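Local atomic coordinates of uncharacterized protein lp_2219 (Lactobacillus plantarum, PDB entry 3HFQ), a protein that is of unknown function but belongs to the lactonase family of seven-bladed beta-propellers, so a sugar-lactone hydrolase activity is possible though not established. Residues A[56-67]-A[79-90]. The protein carries 1 engineered substitution. Sequence-based numbering, arbitrary orientation.
Sequences VDKEDDEGGIAA and NTVVAPGTPPAY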
loop_
_atom_site.group_PDB
_atom_site.type_symbol
_atom_site.label_atom_id
_atom_site.label_comp_id
_atom_site.label_asym_id
_atom_site.label_seq_id
_atom_site.Cartn_x
_atom_site.Cartn_y
_atom_site.Cartn_z
ATOM N N VAL A 56 -2.084 -0.457 11.553
ATOM C CA VAL A 56 -3.121 -1.470 11.652
ATOM C C VAL A 56 -2.875 -2.040 13.042
ATOM O O VAL A 56 -1.721 -2.162 13.463
ATOM C CB VAL A 56 -2.917 -2.559 10.587
ATOM C CG1 VAL A 56 -3.834 -3.749 10.862
ATOM C CG2 VAL A 56 -3.205 -1.974 9.209
ATOM N N ASP A 57 -3.939 -2.390 13.753
ATOM C CA ASP A 57 -3.771 -2.876 15.109
ATOM C C ASP A 57 -4.748 -3.982 15.498
ATOM O O ASP A 57 -5.921 -3.953 15.129
ATOM C CB ASP A 57 -3.897 -1.673 16.053
ATOM C CG ASP A 57 -3.832 -2.051 17.512
ATOM O OD1 ASP A 57 -3.014 -2.921 17.876
ATOM O OD2 ASP A 57 -4.593 -1.453 18.301
ATOM N N LYS A 58 -4.241 -4.968 16.231
ATOM C CA LYS A 58 -5.063 -6.072 16.698
ATOM C C LYS A 58 -4.984 -6.112 18.209
ATOM O O LYS A 58 -3.901 -6.184 18.790
ATOM C CB LYS A 58 -4.578 -7.406 16.125
ATOM C CG LYS A 58 -5.434 -8.605 16.532
ATOM C CD LYS A 58 -5.019 -9.867 15.782
ATOM C CE LYS A 58 -5.968 -11.028 16.065
ATOM N NZ LYS A 58 -5.618 -12.247 15.281
ATOM N N GLU A 59 -6.142 -6.055 18.843
ATOM C CA GLU A 59 -6.209 -6.088 20.287
ATOM C C GLU A 59 -7.202 -7.208 20.583
ATOM O O GLU A 59 -8.406 -6.977 20.688
ATOM C CB GLU A 59 -6.695 -4.721 20.795
ATOM C CG GLU A 59 -5.851 -3.500 20.330
ATOM C CD GLU A 59 -4.636 -3.221 21.215
ATOM O OE1 GLU A 59 -4.601 -3.745 22.347
ATOM O OE2 GLU A 59 -3.727 -2.465 20.792
ATOM N N ASP A 60 -6.678 -8.430 20.667
ATOM C CA ASP A 60 -7.478 -9.625 20.935
ATOM C C ASP A 60 -8.441 -9.903 19.793
ATOM O O ASP A 60 -8.040 -10.029 18.629
ATOM C CB ASP A 60 -8.257 -9.456 22.225
ATOM N N ASP A 61 -9.719 -10.005 20.151
ATOM C CA ASP A 61 -10.772 -10.250 19.185
ATOM C C ASP A 61 -11.276 -8.942 18.595
ATOM O O ASP A 61 -12.341 -8.897 17.983
ATOM C CB ASP A 61 -11.931 -11.053 19.813
ATOM C CG ASP A 61 -12.450 -10.461 21.123
ATOM O OD1 ASP A 61 -11.870 -9.483 21.647
ATOM O OD2 ASP A 61 -13.455 -11.002 21.639
ATOM N N GLU A 62 -10.506 -7.876 18.785
ATOM C CA GLU A 62 -10.866 -6.579 18.230
ATOM C C GLU A 62 -9.736 -6.109 17.327
ATOM O O GLU A 62 -8.583 -6.508 17.499
ATOM C CB GLU A 62 -11.106 -5.543 19.332
ATOM C CG GLU A 62 -12.389 -5.753 20.124
ATOM C CD GLU A 62 -12.728 -4.558 20.992
ATOM O OE1 GLU A 62 -11.977 -4.286 21.953
ATOM O OE2 GLU A 62 -13.738 -3.885 20.706
ATOM N N GLY A 63 -10.071 -5.265 16.361
ATOM C CA GLY A 63 -9.067 -4.765 15.443
ATOM C C GLY A 63 -9.376 -3.344 15.027
ATOM O O GLY A 63 -10.526 -2.915 15.077
ATOM N N GLY A 64 -8.351 -2.611 14.616
ATOM C CA GLY A 64 -8.566 -1.238 14.202
ATOM C C GLY A 64 -7.265 -0.525 13.905
ATOM O O GLY A 64 -6.366 -1.098 13.292
ATOM N N ILE A 65 -7.164 0.721 14.355
ATOM C CA ILE A 65 -5.977 1.536 14.123
ATOM C C ILE A 65 -5.391 2.085 15.419
ATOM O O ILE A 65 -6.125 2.506 16.315
ATOM C CB ILE A 65 -6.311 2.736 13.210
ATOM C CG1 ILE A 65 -6.869 2.235 11.871
ATOM C CG2 ILE A 65 -5.068 3.599 13.000
ATOM C CD1 ILE A 65 -5.872 1.451 11.023
ATOM N N ALA A 66 -4.065 2.079 15.510
ATOM C CA ALA A 66 -3.367 2.603 16.679
ATOM C C ALA A 66 -2.651 3.879 16.255
ATOM O O ALA A 66 -2.122 3.959 15.146
ATOM C CB ALA A 66 -2.353 1.585 17.195
ATOM N N ALA A 67 -2.646 4.870 17.142
ATOM C CA ALA A 67 -1.999 6.149 16.879
ATOM C C ALA A 67 -0.775 6.316 17.770
ATOM O O ALA A 67 -0.839 6.075 18.979
ATOM C CB ALA A 67 -2.984 7.293 17.129
ATOM N N ASN A 79 -3.410 6.568 21.380
ATOM C CA ASN A 79 -4.656 5.857 21.652
ATOM C C ASN A 79 -4.923 4.888 20.512
ATOM O O ASN A 79 -4.125 4.791 19.577
ATOM C CB ASN A 79 -5.828 6.848 21.814
ATOM C CG ASN A 79 -6.456 7.261 20.490
ATOM O OD1 ASN A 79 -5.762 7.542 19.511
ATOM N ND2 ASN A 79 -7.783 7.321 20.466
ATOM N N THR A 80 -6.018 4.141 20.609
ATOM C CA THR A 80 -6.383 3.206 19.555
ATOM C C THR A 80 -7.885 3.274 19.356
ATOM O O THR A 80 -8.622 3.659 20.264
ATOM C CB THR A 80 -6.012 1.736 19.904
ATOM O OG1 THR A 80 -6.871 1.253 20.944
ATOM C CG2 THR A 80 -4.562 1.639 20.359
ATOM N N VAL A 81 -8.328 2.922 18.157
ATOM C CA VAL A 81 -9.746 2.891 17.832
ATOM C C VAL A 81 -9.971 1.501 17.266
ATOM O O VAL A 81 -9.596 1.217 16.131
ATOM C CB VAL A 81 -10.115 3.940 16.770
ATOM C CG1 VAL A 81 -11.575 3.786 16.376
ATOM C CG2 VAL A 81 -9.859 5.342 17.316
ATOM N N VAL A 82 -10.564 0.627 18.072
ATOM C CA VAL A 82 -10.802 -0.738 17.646
ATOM C C VAL A 82 -12.258 -1.139 17.804
ATOM O O VAL A 82 -13.028 -0.476 18.498
ATOM C CB VAL A 82 -9.922 -1.720 18.448
ATOM C CG1 VAL A 82 -8.447 -1.450 18.159
ATOM C CG2 VAL A 82 -10.202 -1.572 19.936
ATOM N N ALA A 83 -12.626 -2.232 17.148
ATOM C CA ALA A 83 -13.988 -2.739 17.203
ATOM C C ALA A 83 -13.955 -4.248 17.035
ATOM O O ALA A 83 -13.024 -4.796 16.446
ATOM C CB ALA A 83 -14.826 -2.110 16.095
ATOM N N PRO A 84 -14.966 -4.947 17.568
ATOM C CA PRO A 84 -14.982 -6.403 17.426
ATOM C C PRO A 84 -14.810 -6.809 15.966
ATOM O O PRO A 84 -15.438 -6.241 15.068
ATOM C CB PRO A 84 -16.345 -6.803 18.012
ATOM C CG PRO A 84 -17.138 -5.505 18.055
ATOM C CD PRO A 84 -16.102 -4.480 18.380
ATOM N N GLY A 85 -13.934 -7.779 15.734
ATOM C CA GLY A 85 -13.682 -8.233 14.382
ATOM C C GLY A 85 -12.210 -8.187 14.016
ATOM O O GLY A 85 -11.342 -7.927 14.858
ATOM N N THR A 86 -11.930 -8.429 12.741
ATOM C CA THR A 86 -10.567 -8.445 12.229
ATOM C C THR A 86 -9.957 -7.057 12.087
ATOM O O THR A 86 -10.671 -6.060 11.976
ATOM C CB THR A 86 -10.516 -9.104 10.845
ATOM O OG1 THR A 86 -11.292 -8.325 9.924
ATOM C CG2 THR A 86 -11.079 -10.515 10.905
ATOM N N PRO A 87 -8.617 -6.979 12.099
ATOM C CA PRO A 87 -7.920 -5.697 11.956
ATOM C C PRO A 87 -8.010 -5.307 10.480
ATOM O O PRO A 87 -8.251 -6.159 9.628
ATOM C CB PRO A 87 -6.479 -6.029 12.356
ATOM C CG PRO A 87 -6.608 -7.282 13.185
ATOM C CD PRO A 87 -7.670 -8.048 12.449
ATOM N N PRO A 88 -7.825 -4.017 10.162
ATOM C CA PRO A 88 -7.890 -3.563 8.768
ATOM C C PRO A 88 -6.668 -4.000 7.952
ATOM O O PRO A 88 -5.792 -4.697 8.467
ATOM C CB PRO A 88 -8.004 -2.046 8.906
ATOM C CG PRO A 88 -7.242 -1.768 10.173
ATOM C CD PRO A 88 -7.708 -2.877 11.088
ATOM N N ALA A 89 -6.609 -3.584 6.687
ATOM C CA ALA A 89 -5.505 -3.967 5.807
ATOM C C ALA A 89 -4.756 -2.794 5.175
ATOM O O ALA A 89 -3.689 -2.978 4.589
ATOM C CB ALA A 89 -6.025 -4.889 4.706
ATOM N N TYR A 90 -5.320 -1.598 5.283
ATOM C CA TYR A 90 -4.709 -0.401 4.711
ATOM C C TYR A 90 -5.060 0.788 5.593
ATOM O O TYR A 90 -6.105 0.795 6.242
ATOM C CB TYR A 90 -5.254 -0.164 3.299
ATOM C CG TYR A 90 -4.548 0.921 2.503
ATOM C CD1 TYR A 90 -3.368 0.647 1.812
ATOM C CD2 TYR A 90 -5.068 2.215 2.430
ATOM C CE1 TYR A 90 -2.725 1.630 1.061
ATOM C CE2 TYR A 90 -4.429 3.213 1.683
ATOM C CZ TYR A 90 -3.259 2.910 1.001
ATOM O OH TYR A 90 -2.626 3.877 0.249
HETATM O O HOH W 1 -9.031 -9.091 15.825
#
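P88 lays the CG-CD side of its ring against the backbone of G64, with CD 3.1 Å from G64 O. Its CG also meets the end of I65, 3.6 Å from CD1. I65 reaches it through two turns: chi1 (-58°) sets CG1 beside the backbone N, and chi2 (-66°) swings CD1 to P88 CG. P87 covers the next strand over. Its CG rests 3.6 Å from K58 CB, and the aliphatic part of K58 passes obliquely over it. Its CB meets V56 CG1, which sits anti to the backbone N and also approaches P88 O. G63 and G64 let the chains come this close. A beta carbon on G63 would collide with P87 CA, and one on G64 with V81 O.

Beyond the prolines, 62-67 and 79-84 pair as antiparallel strands. G63 and A83 bond both ways, and so do I65 and V81. The bond from V81 N to I65 O is 2.9 Å. The pairing runs on into the turn, where G85 N gives a nearly straight bond to D61 O (174°). A water within reach of both D60 O and G85 O sits at the turn.

V82 CG1 packs against the backbone at G64 N and against E59 CG. E62 lies alongside P84, with OE2 3.4 Å from P84 CD, and crosses V82 at about a right angle, OE1 near CG2. With an alanine at E62, the carboxylate that lies along P84 and reaches V82 CG2 is gone, which is likely to leave both less covered.

D57 and G64 bond through their backbones, as do E59 and E62, around a type II' turn. This hairpin and 79-84 form the outer part of a four-stranded propeller blade. V81 and I65 face L121 of strand 121-128 in the next blade. Residues 85-89 cross over the sheet toward that blade's innermost strand, 90-94.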